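PDB 3RCY: mandelate racemase/muconate lactonizing enzyme-like protein from Roseovarius sp. TM1035, which probably acts as a magnesium-dependent enzyme that abstracts a proton beside a substrate carboxylate, as its enolase-superfamily relatives do. Local coordinates for residues A[21-29]-A[38-48]; A[85-93]-A[261-269]. One frame throughout, in Å; residues are numbered along the deposited sequence.

Interaction 1 (A[21-29]-A[38-48]); sequences GRYWILVKL and WGECYAASVGP
Val27 and Gly39 form the central hydrogen-bonded pair of an antiparallel beta hairpin, on the outer flank of the three-stranded sheet in the N-terminal capping domain of this enolase-superfamily protein. Val27 N reaches Gly39 O at 3.0 Å, and Gly39 N returns the bond to Val27 O at 2.9 Å. Glycine suits this pair, because a CB on Gly39 would press tightly on Val27 CG2.

The hairpin illustrates how two faces of one sheet can carry different chemistry. On the face of Leu26, Lys28, Trp38 and Glu40, the six-membered ring of Trp38 lies under the lysine chain, with Lys28 CB 3.7 Å from its centroid and almost on the ring normal. Setting CG of Lys28 anti to the backbone N (chi1 174°) runs CG and CD on across the ring, while NZ pairs with Glu372. Leu26 CB meets the same indole at its edge, 4.1 Å from Trp38 CZ3. Glu40, fully extended, brings OE2 to within 3.5 Å of Trp24 CB. This buried carboxylate is well satisfied: OE2 takes bonds from Gly315 N and from a water that also serves Ile25 N and Cys41 O, and OE1 takes one from Glu318 N. On the reverse face the chemistry is apolar, Val27 CG1 lying 4.0 Å from Cys41 SG.

Beyond the paired strands, Pro48 CG lies over one face of the Tyr23 ring in a CH-pi contact, 4.2 Å from its centroid. The phenol OH donates to a water at 2.6 Å, which in turn donates to Ala43 O and Val46 O and so ties the turn before helix 48-63 to Tyr23.

Ile25 and Cys41 pack on Ile55 of helix 48-63, Leu26 and Glu40 on Val317 of helix 316-327, and strand 4-12 pairs with the other edge of strand 24-31.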
loop_
_atom_site.group_PDB
_atom_site.type_symbol
_atom_site.label_atom_id
_atom_site.label_comp_id
_atom_site.label_asym_id
_atom_site.label_seq_id
_atom_site.Cartn_x
_atom_site.Cartn_y
_atom_site.Cartn_z
ATOM N N GLY A 21 7.204 42.110 -7.857
ATOM C CA GLY A 21 7.078 42.301 -6.403
ATOM C C GLY A 21 7.577 43.642 -5.881
ATOM O O GLY A 21 8.052 44.479 -6.649
ATOM N N ARG A 22 7.478 43.839 -4.565
ATOM C CA ARG A 22 7.791 45.136 -3.944
ATOM C C ARG A 22 9.284 45.481 -3.928
ATOM O O ARG A 22 9.649 46.653 -4.027
ATOM C CB ARG A 22 7.225 45.215 -2.520
ATOM C CG ARG A 22 5.723 45.455 -2.454
ATOM C CD ARG A 22 5.283 45.753 -1.019
ATOM N NE ARG A 22 3.851 46.042 -0.927
ATOM C CZ ARG A 22 2.893 45.119 -0.861
ATOM N NH1 ARG A 22 3.191 43.820 -0.879
ATOM N NH2 ARG A 22 1.623 45.498 -0.785
ATOM N N TYR A 23 10.138 44.468 -3.787
ATOM C CA TYR A 23 11.588 44.679 -3.754
ATOM C C TYR A 23 12.317 43.393 -4.112
ATOM O O TYR A 23 11.774 42.289 -3.945
ATOM C CB TYR A 23 12.060 45.188 -2.371
ATOM C CG TYR A 23 11.633 44.272 -1.246
ATOM C CD1 TYR A 23 12.352 43.107 -0.963
ATOM C CD2 TYR A 23 10.487 44.550 -0.484
ATOM C CE1 TYR A 23 11.950 42.244 0.033
ATOM C CE2 TYR A 23 10.081 43.689 0.532
ATOM C CZ TYR A 23 10.815 42.533 0.782
ATOM O OH TYR A 23 10.428 41.653 1.776
ATOM N N TRP A 24 13.548 43.547 -4.594
ATOM C CA TRP A 24 14.427 42.419 -4.890
ATOM C C TRP A 24 15.674 42.528 -4.028
ATOM O O TRP A 24 16.195 43.622 -3.817
ATOM C CB TRP A 24 14.818 42.401 -6.371
ATOM C CG TRP A 24 13.648 42.350 -7.314
ATOM C CD1 TRP A 24 12.433 41.760 -7.091
ATOM C CD2 TRP A 24 13.589 42.897 -8.634
ATOM N NE1 TRP A 24 11.621 41.916 -8.189
ATOM C CE2 TRP A 24 12.305 42.609 -9.151
ATOM C CE3 TRP A 24 14.498 43.601 -9.433
ATOM C CZ2 TRP A 24 11.904 43.004 -10.431
ATOM C CZ3 TRP A 24 14.101 43.988 -10.713
ATOM C CH2 TRP A 24 12.814 43.694 -11.194
ATOM N N ILE A 25 16.139 41.391 -3.524
ATOM C CA ILE A 25 17.306 41.365 -2.647
ATOM C C ILE A 25 18.495 40.851 -3.441
ATOM O O ILE A 25 18.615 39.651 -3.695
ATOM C CB ILE A 25 17.078 40.499 -1.378
ATOM C CG1 ILE A 25 15.873 41.023 -0.579
ATOM C CG2 ILE A 25 18.340 40.499 -0.501
ATOM C CD1 ILE A 25 15.334 40.031 0.467
ATOM N N LEU A 26 19.362 41.774 -3.839
ATOM C CA LEU A 26 20.553 41.432 -4.607
ATOM C C LEU A 26 21.752 41.297 -3.680
ATOM O O LEU A 26 21.892 42.061 -2.717
ATOM C CB LEU A 26 20.832 42.503 -5.672
ATOM C CG LEU A 26 19.656 42.925 -6.571
ATOM C CD1 LEU A 26 20.106 44.024 -7.521
ATOM C CD2 LEU A 26 19.075 41.736 -7.348
ATOM N N VAL A 27 22.606 40.318 -3.964
ATOM C CA VAL A 27 23.872 40.175 -3.244
ATOM C C VAL A 27 25.038 40.236 -4.227
ATOM O O VAL A 27 24.977 39.675 -5.321
ATOM C CB VAL A 27 23.931 38.880 -2.373
ATOM C CG1 VAL A 27 22.879 38.932 -1.276
ATOM C CG2 VAL A 27 23.760 37.601 -3.233
ATOM N N LYS A 28 26.092 40.934 -3.833
ATOM C CA LYS A 28 27.279 41.053 -4.654
ATOM C C LYS A 28 28.442 40.536 -3.816
ATOM O O LYS A 28 28.716 41.054 -2.731
ATOM C CB LYS A 28 27.481 42.520 -5.057
ATOM C CG LYS A 28 28.769 42.845 -5.817
ATOM C CD LYS A 28 29.065 44.350 -5.666
ATOM C CE LYS A 28 30.311 44.800 -6.392
ATOM N NZ LYS A 28 30.393 46.298 -6.342
ATOM N N LEU A 29 29.097 39.491 -4.309
ATOM C CA LEU A 29 30.256 38.925 -3.639
ATOM C C LEU A 29 31.522 39.285 -4.397
ATOM O O LEU A 29 31.518 39.363 -5.624
ATOM C CB LEU A 29 30.141 37.398 -3.520
ATOM C CG LEU A 29 28.998 36.826 -2.678
ATOM C CD1 LEU A 29 29.105 35.310 -2.599
ATOM C CD2 LEU A 29 28.995 37.429 -1.285
ATOM N N TRP A 38 27.216 38.187 -8.819
ATOM C CA TRP A 38 25.912 38.670 -8.391
ATOM C C TRP A 38 24.927 37.526 -8.204
ATOM O O TRP A 38 24.915 36.564 -8.976
ATOM C CB TRP A 38 25.349 39.677 -9.393
ATOM C CG TRP A 38 26.038 41.018 -9.369
ATOM C CD1 TRP A 38 27.170 41.374 -10.051
ATOM C CD2 TRP A 38 25.629 42.183 -8.635
ATOM N NE1 TRP A 38 27.494 42.688 -9.782
ATOM C CE2 TRP A 38 26.565 43.208 -8.918
ATOM C CE3 TRP A 38 24.567 42.459 -7.761
ATOM C CZ2 TRP A 38 26.466 44.491 -8.367
ATOM C CZ3 TRP A 38 24.469 43.742 -7.211
ATOM C CH2 TRP A 38 25.418 44.739 -7.517
ATOM N N GLY A 39 24.107 37.651 -7.168
ATOM C CA GLY A 39 23.088 36.669 -6.844
ATOM C C GLY A 39 21.834 37.379 -6.391
ATOM O O GLY A 39 21.810 38.615 -6.269
ATOM N N GLU A 40 20.781 36.609 -6.146
ATOM C CA GLU A 40 19.515 37.185 -5.711
ATOM C C GLU A 40 18.835 36.259 -4.707
ATOM O O GLU A 40 18.705 35.059 -4.957
ATOM C CB GLU A 40 18.615 37.462 -6.920
ATOM C CG GLU A 40 17.254 38.040 -6.557
ATOM C CD GLU A 40 16.522 38.662 -7.735
ATOM O OE1 GLU A 40 17.061 38.688 -8.871
ATOM O OE2 GLU A 40 15.382 39.128 -7.504
ATOM N N CYS A 41 18.451 36.808 -3.555
ATOM C CA CYS A 41 17.754 36.030 -2.529
ATOM C C CYS A 41 16.246 36.173 -2.670
ATOM O O CYS A 41 15.741 37.249 -2.989
ATOM C CB CYS A 41 18.176 36.464 -1.122
ATOM S SG CYS A 41 19.934 36.262 -0.789
ATOM N N TYR A 42 15.538 35.079 -2.425
ATOM C CA TYR A 42 14.089 35.060 -2.478
ATOM C C TYR A 42 13.594 34.587 -1.113
ATOM O O TYR A 42 13.567 33.381 -0.823
ATOM C CB TYR A 42 13.617 34.145 -3.616
ATOM C CG TYR A 42 12.168 34.345 -4.023
ATOM C CD1 TYR A 42 11.765 35.499 -4.700
ATOM C CD2 TYR A 42 11.208 33.376 -3.743
ATOM C CE1 TYR A 42 10.439 35.690 -5.078
ATOM C CE2 TYR A 42 9.875 33.551 -4.117
ATOM C CZ TYR A 42 9.502 34.710 -4.789
ATOM O OH TYR A 42 8.190 34.894 -5.158
ATOM N N ALA A 43 13.248 35.551 -0.263
ATOM C CA ALA A 43 12.876 35.288 1.121
ATOM C C ALA A 43 12.155 36.505 1.701
ATOM O O ALA A 43 12.736 37.592 1.788
ATOM C CB ALA A 43 14.121 34.972 1.943
ATOM N N ALA A 44 10.891 36.328 2.079
ATOM C CA ALA A 44 10.098 37.441 2.612
ATOM C C ALA A 44 9.215 37.065 3.797
ATOM O O ALA A 44 8.205 37.720 4.039
ATOM C CB ALA A 44 9.261 38.076 1.517
ATOM N N SER A 45 9.594 36.040 4.555
ATOM C CA SER A 45 8.885 35.749 5.810
ATOM C C SER A 45 9.040 36.939 6.755
ATOM O O SER A 45 8.130 37.259 7.518
ATOM C CB SER A 45 9.419 34.482 6.480
ATOM O OG SER A 45 9.534 33.419 5.543
ATOM N N VAL A 46 10.211 37.569 6.695
ATOM C CA VAL A 46 10.499 38.808 7.417
ATOM C C VAL A 46 10.980 39.834 6.384
ATOM O O VAL A 46 11.377 39.459 5.277
ATOM C CB VAL A 46 11.552 38.595 8.537
ATOM C CG1 VAL A 46 10.965 37.755 9.671
ATOM C CG2 VAL A 46 12.840 37.941 7.984
ATOM N N GLY A 47 10.923 41.116 6.741
ATOM C CA GLY A 47 11.267 42.204 5.831
ATOM C C GLY A 47 12.739 42.288 5.448
ATOM O O GLY A 47 13.581 41.566 6.006
ATOM N N PRO A 48 13.059 43.178 4.490
ATOM C CA PRO A 48 14.420 43.278 3.970
ATOM C C PRO A 48 15.478 43.644 5.012
ATOM O O PRO A 48 16.607 43.177 4.893
ATOM C CB PRO A 48 14.309 44.356 2.876
ATOM C CG PRO A 48 13.050 45.098 3.179
ATOM C CD PRO A 48 12.133 44.060 3.752
HETATM O O HOH W 1 12.306 40.079 2.632
HETATM O O HOH W 2 14.755 39.109 -4.645
#

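Interaction 2 (A[85-93]-A[261-269]); sequences QRPDLTAIG and ERLTTKAEF. With MG (magnesium ion), chain I; RIB (alpha-D-ribofuranose), chain L; RIB (alpha-D-ribofuranose), chain M.
Pro87, Leu89 and Ile92 pack against Thr264 and its neighbours, joining the start of helix 89-110 in the capping domain to the loop between strand 257-259 and helix 266-274 of the modified TIM barrel. It is a worked example of a domain interface built by side-chain packing, and two riboses lie beside it. The barrel loop also carries Glu261, which binds magnesium through OE1 together with Glu235 and four waters.

Arg86 bends at chi2 (72°) and chi3 (37°), folding its guanidinium back so that NE and NH2, side-on, both grip Pro87 O at 3.0 Å; NH2 also forms a salt bridge with Glu268 of the second subunit. Over one face of the guanidinium sits O2 of the ribose that also touches Pro87 and donates through O5 to Ala267 O. With a leucine in place of Arg86, Pro87 O would probably lose both of these donors, and Glu268 of the second subunit its charged mate.

Pro87 is wedged between loop, helix and sugar: its CB lies 3.7 Å from Thr264 CG2, its CG 3.4 Å from Thr265 OG1, and its CD beside O3 of that ribose. Glu268 OE2 borders Pro87 CB and forms the reciprocal salt bridge with Arg86 of the second subunit, while Glu268 OE1 accepts from Thr264 N, approached from above the carboxylate plane, and weakly from the other ribose. Asp88 then caps the helix, OD1 accepting a nearly straight bond from Ala91 N.

Leu89, with CG anti to the backbone N (chi1 -172°), directs CD1 to Thr264 CG2 at 4.0 Å. A water bridges Leu89 O and Thr264 OG1, the latter also hydrogen-bonded to Arg287 O. One turn on, Ile92 closes the seam with a single methyl: CG2 rests 3.3 Å from Thr264 OG1 and 4.1 Å from Thr265 CG2.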
loop_
_atom_site.group_PDB
_atom_site.type_symbol
_atom_site.label_atom_id
_atom_site.label_comp_id
_atom_site.label_asym_id
_atom_site.label_seq_id
_atom_site.Cartn_x
_atom_site.Cartn_y
_atom_site.Cartn_z
ATOM N N GLN A 85 19.929 21.086 10.274
ATOM C CA GLN A 85 20.037 19.997 9.289
ATOM C C GLN A 85 18.647 19.519 8.846
ATOM O O GLN A 85 18.397 18.325 8.656
ATOM C CB GLN A 85 20.919 18.836 9.803
ATOM C CG GLN A 85 21.606 18.057 8.668
ATOM C CD GLN A 85 22.665 17.097 9.167
ATOM O OE1 GLN A 85 22.352 15.986 9.599
ATOM N NE2 GLN A 85 23.929 17.525 9.120
ATOM N N ARG A 86 17.743 20.486 8.733
ATOM C CA ARG A 86 16.491 20.355 7.992
ATOM C C ARG A 86 16.224 21.736 7.375
ATOM O O ARG A 86 16.814 22.729 7.815
ATOM C CB ARG A 86 15.333 19.855 8.885
ATOM C CG ARG A 86 15.338 20.356 10.336
ATOM C CD ARG A 86 14.974 21.850 10.475
ATOM N NE ARG A 86 13.941 22.278 9.531
ATOM C CZ ARG A 86 12.636 22.051 9.672
ATOM N NH1 ARG A 86 12.163 21.398 10.732
ATOM N NH2 ARG A 86 11.795 22.478 8.740
ATOM N N PRO A 87 15.368 21.808 6.341
ATOM C CA PRO A 87 15.253 23.072 5.621
ATOM C C PRO A 87 14.793 24.241 6.498
ATOM O O PRO A 87 13.761 24.147 7.151
ATOM C CB PRO A 87 14.203 22.767 4.540
ATOM C CG PRO A 87 14.247 21.290 4.366
ATOM C CD PRO A 87 14.510 20.761 5.752
ATOM N N ASP A 88 15.579 25.317 6.514
ATOM C CA ASP A 88 15.173 26.579 7.137
ATOM C C ASP A 88 14.861 27.554 6.011
ATOM O O ASP A 88 15.767 28.022 5.328
ATOM C CB ASP A 88 16.288 27.135 8.038
ATOM C CG ASP A 88 15.885 28.427 8.762
ATOM O OD1 ASP A 88 15.271 29.318 8.144
ATOM O OD2 ASP A 88 16.198 28.561 9.962
ATOM N N LEU A 89 13.580 27.867 5.827
ATOM C CA LEU A 89 13.141 28.681 4.689
ATOM C C LEU A 89 13.910 30.008 4.578
ATOM O O LEU A 89 14.319 30.415 3.487
ATOM C CB LEU A 89 11.633 28.926 4.766
ATOM C CG LEU A 89 10.986 29.609 3.558
ATOM C CD1 LEU A 89 11.002 28.692 2.325
ATOM C CD2 LEU A 89 9.575 30.025 3.907
ATOM N N THR A 90 14.142 30.653 5.715
ATOM C CA THR A 90 14.797 31.958 5.737
ATOM C C THR A 90 16.315 31.862 5.518
ATOM O O THR A 90 16.871 32.596 4.689
ATOM C CB THR A 90 14.448 32.718 7.046
ATOM O OG1 THR A 90 13.120 33.233 6.947
ATOM C CG2 THR A 90 15.409 33.878 7.307
ATOM N N ALA A 91 16.978 30.968 6.251
ATOM C CA ALA A 91 18.436 30.812 6.137
ATOM C C ALA A 91 18.874 30.289 4.763
ATOM O O ALA A 91 19.913 30.696 4.238
ATOM C CB ALA A 91 18.974 29.902 7.241
ATOM N N ILE A 92 18.087 29.381 4.189
ATOM C CA ILE A 92 18.408 28.821 2.870
ATOM C C ILE A 92 18.105 29.851 1.769
ATOM O O ILE A 92 18.803 29.903 0.749
ATOM C CB ILE A 92 17.705 27.455 2.632
ATOM C CG1 ILE A 92 18.196 26.401 3.644
ATOM C CG2 ILE A 92 17.914 26.958 1.214
ATOM C CD1 ILE A 92 19.698 26.047 3.555
ATOM N N GLY A 93 17.094 30.696 1.994
ATOM C CA GLY A 93 16.864 31.855 1.119
ATOM C C GLY A 93 18.099 32.740 1.051
ATOM O O GLY A 93 18.521 33.175 -0.033
ATOM N N GLU A 261 7.388 26.814 -5.835
ATOM C CA GLU A 261 7.935 28.147 -5.568
ATOM C C GLU A 261 8.090 28.471 -4.083
ATOM O O GLU A 261 8.885 29.332 -3.723
ATOM C CB GLU A 261 7.120 29.233 -6.261
ATOM C CG GLU A 261 5.804 29.568 -5.574
ATOM C CD GLU A 261 4.954 30.473 -6.436
ATOM O OE1 GLU A 261 4.511 30.008 -7.515
ATOM O OE2 GLU A 261 4.748 31.649 -6.051
ATOM N N ARG A 262 7.340 27.775 -3.231
ATOM C CA ARG A 262 7.395 28.016 -1.788
ATOM C C ARG A 262 8.091 26.880 -1.041
ATOM O O ARG A 262 8.075 26.825 0.195
ATOM C CB ARG A 262 5.989 28.270 -1.250
ATOM C CG ARG A 262 5.439 29.617 -1.728
ATOM C CD ARG A 262 4.123 29.941 -1.091
ATOM N NE ARG A 262 3.005 29.371 -1.830
ATOM C CZ ARG A 262 1.745 29.391 -1.407
ATOM N NH1 ARG A 262 1.437 29.939 -0.234
ATOM N NH2 ARG A 262 0.788 28.878 -2.167
ATOM N N LEU A 263 8.714 25.984 -1.808
ATOM C CA LEU A 263 9.434 24.838 -1.252
ATOM C C LEU A 263 10.936 25.083 -1.271
ATOM O O LEU A 263 11.435 25.934 -2.026
ATOM C CB LEU A 263 9.097 23.550 -2.033
ATOM C CG LEU A 263 7.623 23.131 -2.056
ATOM C CD1 LEU A 263 7.471 21.727 -2.691
ATOM C CD2 LEU A 263 6.977 23.157 -0.653
ATOM N N THR A 264 11.667 24.333 -0.452
ATOM C CA THR A 264 13.096 24.554 -0.372
ATOM C C THR A 264 13.904 23.292 -0.108
ATOM O O THR A 264 13.561 22.495 0.774
ATOM C CB THR A 264 13.446 25.655 0.665
ATOM O OG1 THR A 264 14.852 25.899 0.633
ATOM C CG2 THR A 264 13.023 25.252 2.076
ATOM N N THR A 265 15.007 23.176 -0.853
ATOM C CA THR A 265 15.952 22.036 -0.841
ATOM C C THR A 265 15.347 20.747 -1.382
ATOM O O THR A 265 14.125 20.574 -1.413
ATOM C CB THR A 265 16.597 21.704 0.550
ATOM O OG1 THR A 265 15.705 20.880 1.309
ATOM C CG2 THR A 265 17.000 22.963 1.354
ATOM N N LYS A 266 16.228 19.832 -1.788
ATOM C CA LYS A 266 15.831 18.507 -2.246
ATOM C C LYS A 266 15.061 17.716 -1.182
ATOM O O LYS A 266 14.275 16.841 -1.526
ATOM C CB LYS A 266 17.060 17.711 -2.719
ATOM C CG LYS A 266 18.089 17.406 -1.624
ATOM C CD LYS A 266 19.453 17.082 -2.230
ATOM C CE LYS A 266 20.564 17.072 -1.168
ATOM N NZ LYS A 266 20.795 18.402 -0.502
ATOM N N ALA A 267 15.282 18.019 0.101
ATOM C CA ALA A 267 14.534 17.342 1.181
ATOM C C ALA A 267 13.024 17.577 1.081
ATOM O O ALA A 267 12.241 16.783 1.592
ATOM C CB ALA A 267 15.051 17.764 2.569
ATOM N N GLU A 268 12.621 18.665 0.426
ATOM C CA GLU A 268 11.196 18.960 0.228
ATOM C C GLU A 268 10.705 18.571 -1.157
ATOM O O GLU A 268 9.558 18.165 -1.311
ATOM C CB GLU A 268 10.900 20.437 0.512
ATOM C CG GLU A 268 10.956 20.743 2.001
ATOM C CD GLU A 268 10.608 22.185 2.367
ATOM O OE1 GLU A 268 10.206 22.986 1.493
ATOM O OE2 GLU A 268 10.738 22.512 3.565
ATOM N N PHE A 269 11.571 18.692 -2.164
ATOM C CA PHE A 269 11.168 18.324 -3.521
ATOM C C PHE A 269 11.062 16.814 -3.716
ATOM O O PHE A 269 10.191 16.342 -4.450
ATOM C CB PHE A 269 12.082 18.958 -4.564
ATOM C CG PHE A 269 11.757 20.394 -4.835
ATOM C CD1 PHE A 269 10.690 20.734 -5.667
ATOM C CD2 PHE A 269 12.483 21.412 -4.219
ATOM C CE1 PHE A 269 10.359 22.079 -5.893
ATOM C CE2 PHE A 269 12.171 22.755 -4.441
ATOM C CZ PHE A 269 11.101 23.088 -5.281
HETATM MG MG MG I . 3.015 30.728 -8.917
HETATM O O5 RIB L . 12.231 17.427 4.362
HETATM C C5 RIB L . 10.815 17.251 4.474
HETATM C C4 RIB L . 10.343 17.996 5.709
HETATM O O4 RIB L . 9.936 17.051 6.697
HETATM C C3 RIB L . 11.484 18.806 6.291
HETATM O O3 RIB L . 11.169 20.208 6.193
HETATM C C2 RIB L . 11.667 18.291 7.711
HETATM O O2 RIB L . 11.630 19.346 8.665
HETATM C C1 RIB L . 10.500 17.354 7.973
HETATM O O1 RIB L . 10.900 16.146 8.648
HETATM O O5 RIB M . 5.170 20.225 6.439
HETATM C C5 RIB M . 5.740 19.337 5.471
HETATM C C4 RIB M . 6.585 20.162 4.518
HETATM O O4 RIB M . 6.619 19.551 3.231
HETATM C C3 RIB M . 5.985 21.534 4.302
HETATM O O3 RIB M . 6.641 22.484 5.123
HETATM C C2 RIB M . 6.266 21.866 2.865
HETATM O O2 RIB M . 7.409 22.712 2.786
HETATM C C1 RIB M . 6.568 20.540 2.198
HETATM O O1 RIB M . 5.542 20.234 1.246
HETATM O O HOH W 3 14.691 28.451 1.606
HETATM O O HOH W 4 2.831 32.464 -7.419
HETATM O O HOH W 5 1.173 31.273 -10.053
HETATM O O HOH W 6 4.258 32.149 -10.306
HETATM O O HOH W 7 1.486 30.008 -7.325
#

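Both contacts are buried, yet they obey different rules. Interaction 1 stays within the capping domain and is held by backbone pairing between strands; interaction 2 bridges capping domain and barrel without any direct hydrogen bond between its segments: its side chains meet by van der Waals packing, with one bridging water, and riboses lie alongside. Their centres lie about 16 Å apart, and helix 89-110 brings them together: Cys41 SG is 3.5 Å from Gly93 O, and Ser45 OG packs against Leu89. Both also reach the second subunit, where Ser45 OG hydrogen-bonds Asp88 OD2 of that subunit. The helix that opens in interaction 2 thus also packs against the end of the hairpin of interaction 1.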